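Side-chain contacts in trehalose-6-phosphate phosphatase (Candida albicans, PDB 5DXF), which belongs, in the N-terminal part studied here, to glycosyltransferase family 20 and has a GT-B type fold built from two Rossmann-like domains: residues T303-I306 and E307-F311; I446-Y450 and N451-L455; M490-T493 and K494-V497. All coordinates share one frame; numbering follows the deposited sequence.

Contact 1: residues T303-I306 and E307-F311; sequences TEKI and EHDAF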
ATOM      1  N   THR A 303     -13.899   5.730   1.352  1.00 67.11           N
ATOM      2  CA  THR A 303     -14.982   4.893   1.816  1.00 66.79           C
ATOM      3  C   THR A 303     -16.272   5.056   1.040  1.00 72.31           C
ATOM      4  O   THR A 303     -16.964   4.090   0.777  1.00 69.99           O
ATOM      5  CB  THR A 303     -15.259   5.162   3.291  1.00 63.64           C
ATOM      6  OG1 THR A 303     -14.022   5.158   3.995  1.00 75.33           O
ATOM      7  CG2 THR A 303     -16.120   4.090   3.855  1.00 73.79           C
ATOM      8  N   GLU A 304     -16.609   6.285   0.699  1.00 72.32           N
ATOM      9  CA  GLU A 304     -17.881   6.544   0.019  1.00 79.91           C
ATOM     10  C   GLU A 304     -17.923   5.894  -1.363  1.00 70.63           C
ATOM     11  O   GLU A 304     -18.939   5.305  -1.736  1.00 76.84           O
ATOM     12  CB  GLU A 304     -18.170   8.059  -0.087  1.00 83.24           C
ATOM     13  CG  GLU A 304     -17.459   8.845  -1.208  1.00 84.18           C
ATOM     14  CD  GLU A 304     -18.123  10.189  -1.495  1.00 92.34           C
ATOM     15  OE1 GLU A 304     -19.372  10.249  -1.483  1.00 81.50           O
ATOM     16  OE2 GLU A 304     -17.402  11.185  -1.731  1.00 89.74           O
ATOM     17  N   LYS A 305     -16.824   5.975  -2.108  1.00 63.24           N
ATOM     18  CA  LYS A 305     -16.793   5.427  -3.456  1.00 64.67           C
ATOM     19  C   LYS A 305     -16.772   3.906  -3.442  1.00 62.58           C
ATOM     20  O   LYS A 305     -17.446   3.270  -4.244  1.00 67.55           O
ATOM     21  CB  LYS A 305     -15.589   5.957  -4.242  1.00 59.34           C
ATOM     22  CG  LYS A 305     -15.547   5.441  -5.673  1.00 61.20           C
ATOM     23  CD  LYS A 305     -14.829   6.400  -6.608  1.00 70.59           C
ATOM     24  CE  LYS A 305     -15.148   6.064  -8.051  1.00 66.05           C
ATOM     25  NZ  LYS A 305     -16.621   5.992  -8.235  1.00 59.97           N
ATOM     26  N   ILE A 306     -15.997   3.326  -2.533  1.00 63.46           N
ATOM     27  CA  ILE A 306     -15.928   1.875  -2.407  1.00 61.89           C
ATOM     28  C   ILE A 306     -17.269   1.297  -1.972  1.00 60.25           C
ATOM     29  O   ILE A 306     -17.721   0.291  -2.512  1.00 57.54           O
ATOM     30  CB  ILE A 306     -14.830   1.451  -1.409  1.00 56.56           C
ATOM     31  CG1 ILE A 306     -13.452   1.693  -2.024  1.00 55.85           C
ATOM     32  CG2 ILE A 306     -14.982  -0.012  -1.014  1.00 55.42           C
ATOM     33  CD1 ILE A 306     -12.355   1.853  -1.008  1.00 60.79           C
ATOM     34  N   GLU A 307     -17.915   1.941  -1.005  1.00 63.86           N
ATOM     35  CA  GLU A 307     -19.239   1.507  -0.575  1.00 69.22           C
ATOM     36  C   GLU A 307     -20.242   1.626  -1.725  1.00 66.98           C
ATOM     37  O   GLU A 307     -20.996   0.684  -2.009  1.00 63.03           O
ATOM     38  CB  GLU A 307     -19.703   2.317   0.634  1.00 64.33           C
ATOM     39  CG  GLU A 307     -20.974   1.800   1.270  1.00 65.92           C
ATOM     40  CD  GLU A 307     -21.157   2.308   2.683  1.00 66.91           C
ATOM     41  OE1 GLU A 307     -22.269   2.162   3.232  1.00 61.55           O
ATOM     42  OE2 GLU A 307     -20.183   2.849   3.252  1.00 75.61           O
ATOM     43  N   HIS A 308     -20.187   2.731  -2.451  1.00 58.98           N
ATOM     44  CA  HIS A 308     -21.107   2.924  -3.546  1.00 64.59           C
ATOM     45  C   HIS A 308     -20.971   1.873  -4.643  1.00 70.51           C
ATOM     46  O   HIS A 308     -21.960   1.286  -5.076  1.00 66.94           O
ATOM     47  CB  HIS A 308     -20.848   4.303  -4.150  1.00 66.40           C
ATOM     48  CG  HIS A 308     -21.573   4.547  -5.432  1.00 77.87           C
ATOM     49  ND1 HIS A 308     -20.924   4.663  -6.640  1.00 78.44           N
ATOM     50  CD2 HIS A 308     -22.890   4.689  -5.697  1.00 71.98           C
ATOM     51  CE1 HIS A 308     -21.811   4.868  -7.594  1.00 80.51           C
ATOM     52  NE2 HIS A 308     -23.011   4.887  -7.048  1.00 81.77           N
ATOM     53  N   ASP A 309     -19.738   1.611  -5.058  1.00 70.11           N
ATOM     54  CA  ASP A 309     -19.447   0.621  -6.077  1.00 60.61           C
ATOM     55  C   ASP A 309     -19.798  -0.765  -5.603  1.00 56.01           C
ATOM     56  O   ASP A 309     -20.299  -1.574  -6.345  1.00 62.74           O
ATOM     57  CB  ASP A 309     -17.990   0.703  -6.500  1.00 60.77           C
ATOM     58  CG  ASP A 309     -17.641   2.031  -7.104  1.00 63.99           C
ATOM     59  OD1 ASP A 309     -18.470   2.944  -7.051  1.00 72.02           O
ATOM     60  OD2 ASP A 309     -16.534   2.176  -7.635  1.00 71.18           O
ATOM     61  N   ALA A 310     -19.529  -1.032  -4.346  1.00 52.94           N
ATOM     62  CA  ALA A 310     -19.829  -2.327  -3.791  1.00 58.96           C
ATOM     63  C   ALA A 310     -21.314  -2.595  -3.846  1.00 59.74           C
ATOM     64  O   ALA A 310     -21.744  -3.703  -4.104  1.00 56.84           O
ATOM     65  CB  ALA A 310     -19.346  -2.398  -2.358  1.00 57.36           C
ATOM     66  N   PHE A 311     -22.109  -1.578  -3.571  1.00 64.06           N
ATOM     67  CA  PHE A 311     -23.540  -1.822  -3.393  1.00 74.19           C
ATOM     68  C   PHE A 311     -24.464  -1.164  -4.424  1.00 73.15           C
ATOM     69  O   PHE A 311     -25.684  -1.284  -4.319  1.00 71.20           O
ATOM     70  CB  PHE A 311     -23.950  -1.390  -1.984  1.00 65.99           C
ATOM     71  CG  PHE A 311     -23.202  -2.109  -0.897  1.00 60.66           C
ATOM     72  CD1 PHE A 311     -23.431  -3.454  -0.657  1.00 55.38           C
ATOM     73  CD2 PHE A 311     -22.266  -1.445  -0.122  1.00 61.99           C
ATOM     74  CE1 PHE A 311     -22.742  -4.123   0.337  1.00 53.36           C
ATOM     75  CE2 PHE A 311     -21.575  -2.108   0.877  1.00 59.26           C
ATOM     76  CZ  PHE A 311     -21.814  -3.449   1.106  1.00 55.69           C
TER

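Contact 2: residues I446-Y450 and N451-L455; sequences ICQKY and NNSPL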
ATOM      1  N   ILE A 446     -15.685  -2.664   4.705  1.00 53.10           N
ATOM      2  CA  ILE A 446     -16.764  -1.908   4.066  1.00 50.04           C
ATOM      3  C   ILE A 446     -17.743  -2.849   3.362  1.00 58.51           C
ATOM      4  O   ILE A 446     -18.965  -2.718   3.495  1.00 57.30           O
ATOM      5  CB  ILE A 446     -16.242  -0.888   3.031  1.00 54.92           C
ATOM      6  CG1 ILE A 446     -15.444   0.224   3.706  1.00 51.36           C
ATOM      7  CG2 ILE A 446     -17.398  -0.291   2.243  1.00 53.81           C
ATOM      8  CD1 ILE A 446     -14.991   1.285   2.738  1.00 51.91           C
ATOM      9  N   CYS A 447     -17.192  -3.804   2.621  1.00 59.57           N
ATOM     10  CA  CYS A 447     -17.993  -4.730   1.828  1.00 50.33           C
ATOM     11  C   CYS A 447     -18.812  -5.690   2.681  1.00 52.81           C
ATOM     12  O   CYS A 447     -19.708  -6.362   2.171  1.00 60.27           O
ATOM     13  CB  CYS A 447     -17.096  -5.532   0.883  1.00 51.28           C
ATOM     14  SG  CYS A 447     -16.423  -4.588  -0.503  1.00 62.80           S
ATOM     15  N   GLN A 448     -18.503  -5.763   3.972  1.00 52.49           N
ATOM     16  CA  GLN A 448     -19.195  -6.701   4.847  1.00 54.68           C
ATOM     17  C   GLN A 448     -20.165  -6.049   5.822  1.00 54.17           C
ATOM     18  O   GLN A 448     -20.635  -6.711   6.741  1.00 47.96           O
ATOM     19  CB  GLN A 448     -18.180  -7.526   5.642  1.00 53.44           C
ATOM     20  CG  GLN A 448     -17.427  -8.528   4.804  1.00 52.35           C
ATOM     21  CD  GLN A 448     -18.345  -9.514   4.115  1.00 59.36           C
ATOM     22  OE1 GLN A 448     -19.390  -9.883   4.648  1.00 57.30           O
ATOM     23  NE2 GLN A 448     -17.959  -9.947   2.923  1.00 51.40           N
ATOM     24  N   LYS A 449     -20.477  -4.771   5.634  1.00 53.89           N
ATOM     25  CA  LYS A 449     -21.322  -4.069   6.601  1.00 61.52           C
ATOM     26  C   LYS A 449     -22.712  -4.695   6.713  1.00 61.82           C
ATOM     27  O   LYS A 449     -23.292  -4.726   7.796  1.00 57.70           O
ATOM     28  CB  LYS A 449     -21.442  -2.576   6.250  1.00 62.07           C
ATOM     29  CG  LYS A 449     -22.598  -2.217   5.329  1.00 55.19           C
ATOM     30  CD  LYS A 449     -22.532  -0.764   4.872  1.00 60.56           C
ATOM     31  CE  LYS A 449     -23.454   0.150   5.679  1.00 63.83           C
ATOM     32  NZ  LYS A 449     -23.578   1.512   5.069  1.00 60.80           N
ATOM     33  N   TYR A 450     -23.240  -5.211   5.610  1.00 55.19           N
ATOM     34  CA  TYR A 450     -24.563  -5.815   5.645  1.00 48.26           C
ATOM     35  C   TYR A 450     -24.463  -7.314   5.897  1.00 55.40           C
ATOM     36  O   TYR A 450     -25.332  -7.907   6.535  1.00 59.92           O
ATOM     37  CB  TYR A 450     -25.316  -5.537   4.340  1.00 51.84           C
ATOM     38  CG  TYR A 450     -25.486  -4.066   4.031  1.00 58.92           C
ATOM     39  CD1 TYR A 450     -25.049  -3.536   2.826  1.00 54.13           C
ATOM     40  CD2 TYR A 450     -26.082  -3.207   4.946  1.00 56.10           C
ATOM     41  CE1 TYR A 450     -25.207  -2.190   2.534  1.00 62.70           C
ATOM     42  CE2 TYR A 450     -26.243  -1.860   4.665  1.00 50.53           C
ATOM     43  CZ  TYR A 450     -25.803  -1.357   3.458  1.00 55.70           C
ATOM     44  OH  TYR A 450     -25.962  -0.020   3.177  1.00 68.15           O
ATOM     45  N   ASN A 451     -23.386  -7.917   5.413  1.00 55.48           N
ATOM     46  CA  ASN A 451     -23.217  -9.359   5.508  1.00 55.22           C
ATOM     47  C   ASN A 451     -22.504  -9.809   6.786  1.00 55.04           C
ATOM     48  O   ASN A 451     -22.744 -10.912   7.282  1.00 51.98           O
ATOM     49  CB  ASN A 451     -22.465  -9.869   4.269  1.00 56.52           C
ATOM     50  CG  ASN A 451     -22.489 -11.373   4.160  1.00 57.19           C
ATOM     51  OD1 ASN A 451     -21.535 -11.993   3.699  1.00 60.14           O
ATOM     52  ND2 ASN A 451     -23.593 -11.974   4.596  1.00 60.19           N
ATOM     53  N   ASN A 452     -21.637  -8.946   7.308  1.00 49.75           N
ATOM     54  CA  ASN A 452     -20.961  -9.158   8.594  1.00 57.15           C
ATOM     55  C   ASN A 452     -20.034 -10.368   8.663  1.00 55.96           C
ATOM     56  O   ASN A 452     -19.997 -11.061   9.677  1.00 53.60           O
ATOM     57  CB  ASN A 452     -21.989  -9.270   9.731  1.00 58.84           C
ATOM     58  CG  ASN A 452     -22.905  -8.068   9.818  1.00 61.16           C
ATOM     59  OD1 ASN A 452     -22.463  -6.950  10.086  1.00 65.18           O
ATOM     60  ND2 ASN A 452     -24.196  -8.298   9.615  1.00 61.16           N
ATOM     61  N   SER A 453     -19.275 -10.619   7.604  1.00 54.23           N
ATOM     62  CA  SER A 453     -18.300 -11.704   7.638  1.00 54.09           C
ATOM     63  C   SER A 453     -17.019 -11.274   8.363  1.00 45.48           C
ATOM     64  O   SER A 453     -16.571 -10.134   8.222  1.00 40.34           O
ATOM     65  CB  SER A 453     -17.980 -12.191   6.224  1.00 56.96           C
ATOM     66  OG  SER A 453     -19.054 -12.956   5.701  1.00 64.20           O
ATOM     67  N   PRO A 454     -16.435 -12.193   9.155  1.00 41.30           N
ATOM     68  CA  PRO A 454     -15.254 -11.918   9.984  1.00 45.05           C
ATOM     69  C   PRO A 454     -13.950 -11.660   9.221  1.00 59.02           C
ATOM     70  O   PRO A 454     -13.684 -12.205   8.136  1.00 52.74           O
ATOM     71  CB  PRO A 454     -15.122 -13.189  10.835  1.00 47.52           C
ATOM     72  CG  PRO A 454     -15.806 -14.243  10.058  1.00 54.02           C
ATOM     73  CD  PRO A 454     -16.954 -13.553   9.383  1.00 54.60           C
ATOM     74  N   LEU A 455     -13.134 -10.807   9.830  1.00 51.71           N
ATOM     75  CA  LEU A 455     -11.810 -10.481   9.330  1.00 45.70           C
ATOM     76  C   LEU A 455     -10.745 -10.946  10.316  1.00 51.53           C
ATOM     77  O   LEU A 455     -10.793 -10.611  11.501  1.00 60.74           O
ATOM     78  CB  LEU A 455     -11.682  -8.977   9.090  1.00 40.94           C
ATOM     79  CG  LEU A 455     -10.252  -8.457   8.935  1.00 44.23           C
ATOM     80  CD1 LEU A 455      -9.642  -8.938   7.627  1.00 42.88           C
ATOM     81  CD2 LEU A 455     -10.211  -6.940   9.033  1.00 44.13           C
TER
HETATM   82  O   HOH W   1     -22.419  -6.761   3.334  1.00 47.05           O

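Contact 3: residues M490-T493 and K494-V497; sequences MLST and KEKV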
ATOM      1  N   MET A 490     -16.996 -20.266  13.156  1.00 68.78           N
ATOM      2  CA  MET A 490     -18.020 -20.741  14.081  1.00 65.00           C
ATOM      3  C   MET A 490     -18.580 -19.643  14.980  1.00 73.51           C
ATOM      4  O   MET A 490     -19.291 -19.931  15.944  1.00 78.91           O
ATOM      5  CB  MET A 490     -17.465 -21.874  14.948  1.00 68.02           C
ATOM      6  CG  MET A 490     -17.328 -23.202  14.225  1.00 72.86           C
ATOM      7  SD  MET A 490     -18.851 -23.683  13.385  1.00 80.44           S
ATOM      8  CE  MET A 490     -18.554 -25.428  13.119  1.00 87.58           C
ATOM      9  N   LEU A 491     -18.258 -18.392  14.668  1.00 67.20           N
ATOM     10  CA  LEU A 491     -18.760 -17.260  15.439  1.00 58.73           C
ATOM     11  C   LEU A 491     -20.283 -17.204  15.420  1.00 72.24           C
ATOM     12  O   LEU A 491     -20.907 -17.486  14.399  1.00 71.04           O
ATOM     13  CB  LEU A 491     -18.192 -15.943  14.903  1.00 60.61           C
ATOM     14  CG  LEU A 491     -16.742 -15.613  15.250  1.00 70.29           C
ATOM     15  CD1 LEU A 491     -16.360 -14.265  14.664  1.00 61.29           C
ATOM     16  CD2 LEU A 491     -16.543 -15.621  16.757  1.00 61.55           C
ATOM     17  N   SER A 492     -20.878 -16.848  16.554  1.00 75.91           N
ATOM     18  CA  SER A 492     -22.321 -16.656  16.616  1.00 69.82           C
ATOM     19  C   SER A 492     -22.683 -15.422  15.799  1.00 67.02           C
ATOM     20  O   SER A 492     -21.823 -14.584  15.527  1.00 67.99           O
ATOM     21  CB  SER A 492     -22.798 -16.513  18.063  1.00 73.25           C
ATOM     22  OG  SER A 492     -22.424 -15.260  18.607  1.00 78.81           O
ATOM     23  N   THR A 493     -23.947 -15.315  15.406  1.00 63.74           N
ATOM     24  CA  THR A 493     -24.393 -14.220  14.551  1.00 66.29           C
ATOM     25  C   THR A 493     -24.120 -12.855  15.189  1.00 67.68           C
ATOM     26  O   THR A 493     -23.513 -11.982  14.563  1.00 65.67           O
ATOM     27  CB  THR A 493     -25.892 -14.352  14.218  1.00 62.77           C
ATOM     28  OG1 THR A 493     -26.177 -15.703  13.829  1.00 62.72           O
ATOM     29  CG2 THR A 493     -26.278 -13.414  13.081  1.00 56.42           C
ATOM     30  N   LYS A 494     -24.540 -12.690  16.442  1.00 79.29           N
ATOM     31  CA  LYS A 494     -24.368 -11.425  17.159  1.00 75.63           C
ATOM     32  C   LYS A 494     -22.908 -10.991  17.284  1.00 75.48           C
ATOM     33  O   LYS A 494     -22.607  -9.806  17.174  1.00 79.28           O
ATOM     34  CB  LYS A 494     -24.998 -11.510  18.554  1.00 80.43           C
ATOM     35  CG  LYS A 494     -26.386 -10.882  18.641  1.00 76.79           C
ATOM     36  CD  LYS A 494     -26.736 -10.486  20.071  1.00 73.90           C
ATOM     37  CE  LYS A 494     -27.845  -9.436  20.105  1.00 75.56           C
ATOM     38  NZ  LYS A 494     -27.328  -8.083  20.471  1.00 62.19           N
ATOM     39  N   GLU A 495     -22.009 -11.942  17.526  1.00 72.28           N
ATOM     40  CA  GLU A 495     -20.580 -11.645  17.574  1.00 69.00           C
ATOM     41  C   GLU A 495     -20.108 -11.057  16.242  1.00 70.13           C
ATOM     42  O   GLU A 495     -19.424 -10.030  16.210  1.00 65.32           O
ATOM     43  CB  GLU A 495     -19.777 -12.904  17.928  1.00 65.04           C
ATOM     44  CG  GLU A 495     -19.760 -13.242  19.420  1.00 68.74           C
ATOM     45  CD  GLU A 495     -19.280 -14.655  19.701  1.00 76.98           C
ATOM     46  OE1 GLU A 495     -19.349 -15.502  18.785  1.00 80.55           O
ATOM     47  OE2 GLU A 495     -18.838 -14.921  20.839  1.00 81.63           O
ATOM     48  N   LYS A 496     -20.490 -11.714  15.148  1.00 62.18           N
ATOM     49  CA  LYS A 496     -20.205 -11.227  13.800  1.00 61.57           C
ATOM     50  C   LYS A 496     -20.718  -9.802  13.598  1.00 60.02           C
ATOM     51  O   LYS A 496     -19.945  -8.911  13.236  1.00 54.13           O
ATOM     52  CB  LYS A 496     -20.816 -12.162  12.750  1.00 60.54           C
ATOM     53  CG  LYS A 496     -20.221 -13.565  12.733  1.00 62.85           C
ATOM     54  CD  LYS A 496     -21.095 -14.553  11.959  1.00 60.88           C
ATOM     55  CE  LYS A 496     -21.159 -14.229  10.474  1.00 60.20           C
ATOM     56  NZ  LYS A 496     -21.786 -15.339   9.695  1.00 36.45           N
ATOM     57  N   VAL A 497     -22.011  -9.583  13.839  1.00 70.54           N
ATOM     58  CA  VAL A 497     -22.605  -8.262  13.623  1.00 66.36           C
ATOM     59  C   VAL A 497     -21.942  -7.179  14.477  1.00 69.02           C
ATOM     60  O   VAL A 497     -21.608  -6.113  13.970  1.00 61.96           O
ATOM     61  CB  VAL A 497     -24.123  -8.260  13.911  1.00 70.34           C
ATOM     62  CG1 VAL A 497     -24.737  -6.907  13.548  1.00 61.54           C
ATOM     63  CG2 VAL A 497     -24.817  -9.398  13.160  1.00 59.66           C
TER

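Contact 1: residues T303-I306 and E307-F311
Lys305 and Asp309, one turn apart on helix 303-311, form the looser side of this contact. The lysine chain runs out extended and bends at its last torsion (chi4 52°), which brings NZ back to a long salt bridge with Asp309 OD1 at 3.8 Å. The other carboxylate oxygen, Asp309 OD2, lies almost as far from Lys305 NZ, at 3.9 Å, so the lysine grips neither oxygen firmly. OD1 has a second claimant: His308 ND1 donates to Asp309 OD1 at 3.0 Å, meeting it nearly along the C-O axis but 31° out of the imidazole plane. The segment is a regular alpha-helix that follows strand 290-296, the last strand of the larger sheet, and precedes helix 317-327. Its frame is a run of i to i+4 bonds, among them Glu307 N to Thr303 O and Ala310 N to Ile306 O, both 2.9 Å. The tightly packed side faces helix 439-447, where Thr303, Ile306 and Glu307 all rest on Ile446. The Glu307 chain is fully extended; its carboxylate passes 4.3 Å from a methyl (Thr303 CG2 to Glu307 OE2) and OE2 bonds to Tyr504, whereas the pairing of OE1 with Lys449 is implausibly close in the model and its geometry doubtful.

Contact 2: residues I446-Y450 and N451-L455
Gln448 OE1 takes the backbone N-H of Ser453 in a 3.0 Å bond (Ser453 N to Gln448 OE1). The donor stands above the amide plane of Gln448, 38° out of it, so the approach is oblique and does not follow a lone pair. A fold at chi2 (-59°) turns the glutamine back along its own loop, and the same oxygen comes 3.1 Å from Asn451 CB. The Gln448 and Asn451 side chains lie alongside each other, pointing the same way, with their amide planes 50° apart; no hydrogen bond links them. Asn452 N donates to the backbone carbonyl Gln448 O, closing an i to i+4 turn just beyond helix 439-447, although the modelled separation is improbably short and its exact length carries no weight. Asn452 itself adopts left-handed backbone angles, and Ser453 then takes up the extended conformation that leads into strand 455-458. This is the return half of a beta-alpha-beta crossover, since the helix joins the parallel strands 428-430 and 455-458. A water spans the turn, giving a hydrogen bond to Cys447 O at 3.0 Å and accepting one from Asn451 N. On the outer side, Lys449 CG sits 3.5 Å above the centre of the Tyr450 ring, a CH-pi type of packing, while NZ reaches Tyr504 OH. Asn452 leans on Val497 and Glu500 of helix 493-509. Gln448 NE2 bonds to Arg423 O. With a donor on its oxygen and an acceptor on its nitrogen, the buried Gln448 amide has its orientation fixed and ties the loop to Arg423, while Ser453 OG ties it to Ala425 O.

Contact 3: residues M490-T493 and K494-V497
Ser492 and Glu495 meet at the start of helix 493-509, where Ser492 is the N-cap. Its backbone N-H is satisfied by the glutamate: Ser492 N donates to Glu495 OE1 at 3.0 Å, approaching it almost end-on. This is the side-chain-to-backbone half of a capping box. The hydroxyl makes only a weak bond to the same oxygen, 3.1 Å from Ser492 OG to Glu495 OE1, its torsion (chi1 73°) swinging OG in over the main chain towards the carboxylate. A negative carboxylate here would probably be favoured by the helix dipole. The first helical acceptors are also used. Lys496 N points almost straight, at 172°, to Ser492 O in the carbonyl plane, and Val497 N reaches Thr493 O at 2.9 Å. Leu491 crosses Glu495 at about a right angle, CD2 lying 3.5 Å from Glu495 OE1. Leu491 CB also packs 3.8 Å from Lys496 CG, in the positions of a hydrophobic staple, though the partner is the aliphatic part of a lysine. Ser498 OG bonds back to the carbonyls of Lys494 and Glu495. The turn joins helix 478-489 to helix 493-509 at the surface, with Met490 resting on Glu362 and Trp363 in the loop before strand 367-374.

The three contacts form a chain of neighbours in which contact 2 is the middle member. Contacts 1 and 2 have centres 13 Å apart and touch directly: the rings of Phe311 and Tyr450 meet edge-to-face, with Phe311 CE1 3.4 Å from Tyr450 CD1. Contacts 2 and 3, 11 Å between centres, touch by packing alone, Asn452 O lying 3.4 Å from Lys496 CB. Contacts 1 and 3 do not touch, their nearest atoms being about 13 Å apart. Contacts 1 and 2 are both partly buried; contact 3 is at the surface, its centre about 30 Å from the centre of the chain.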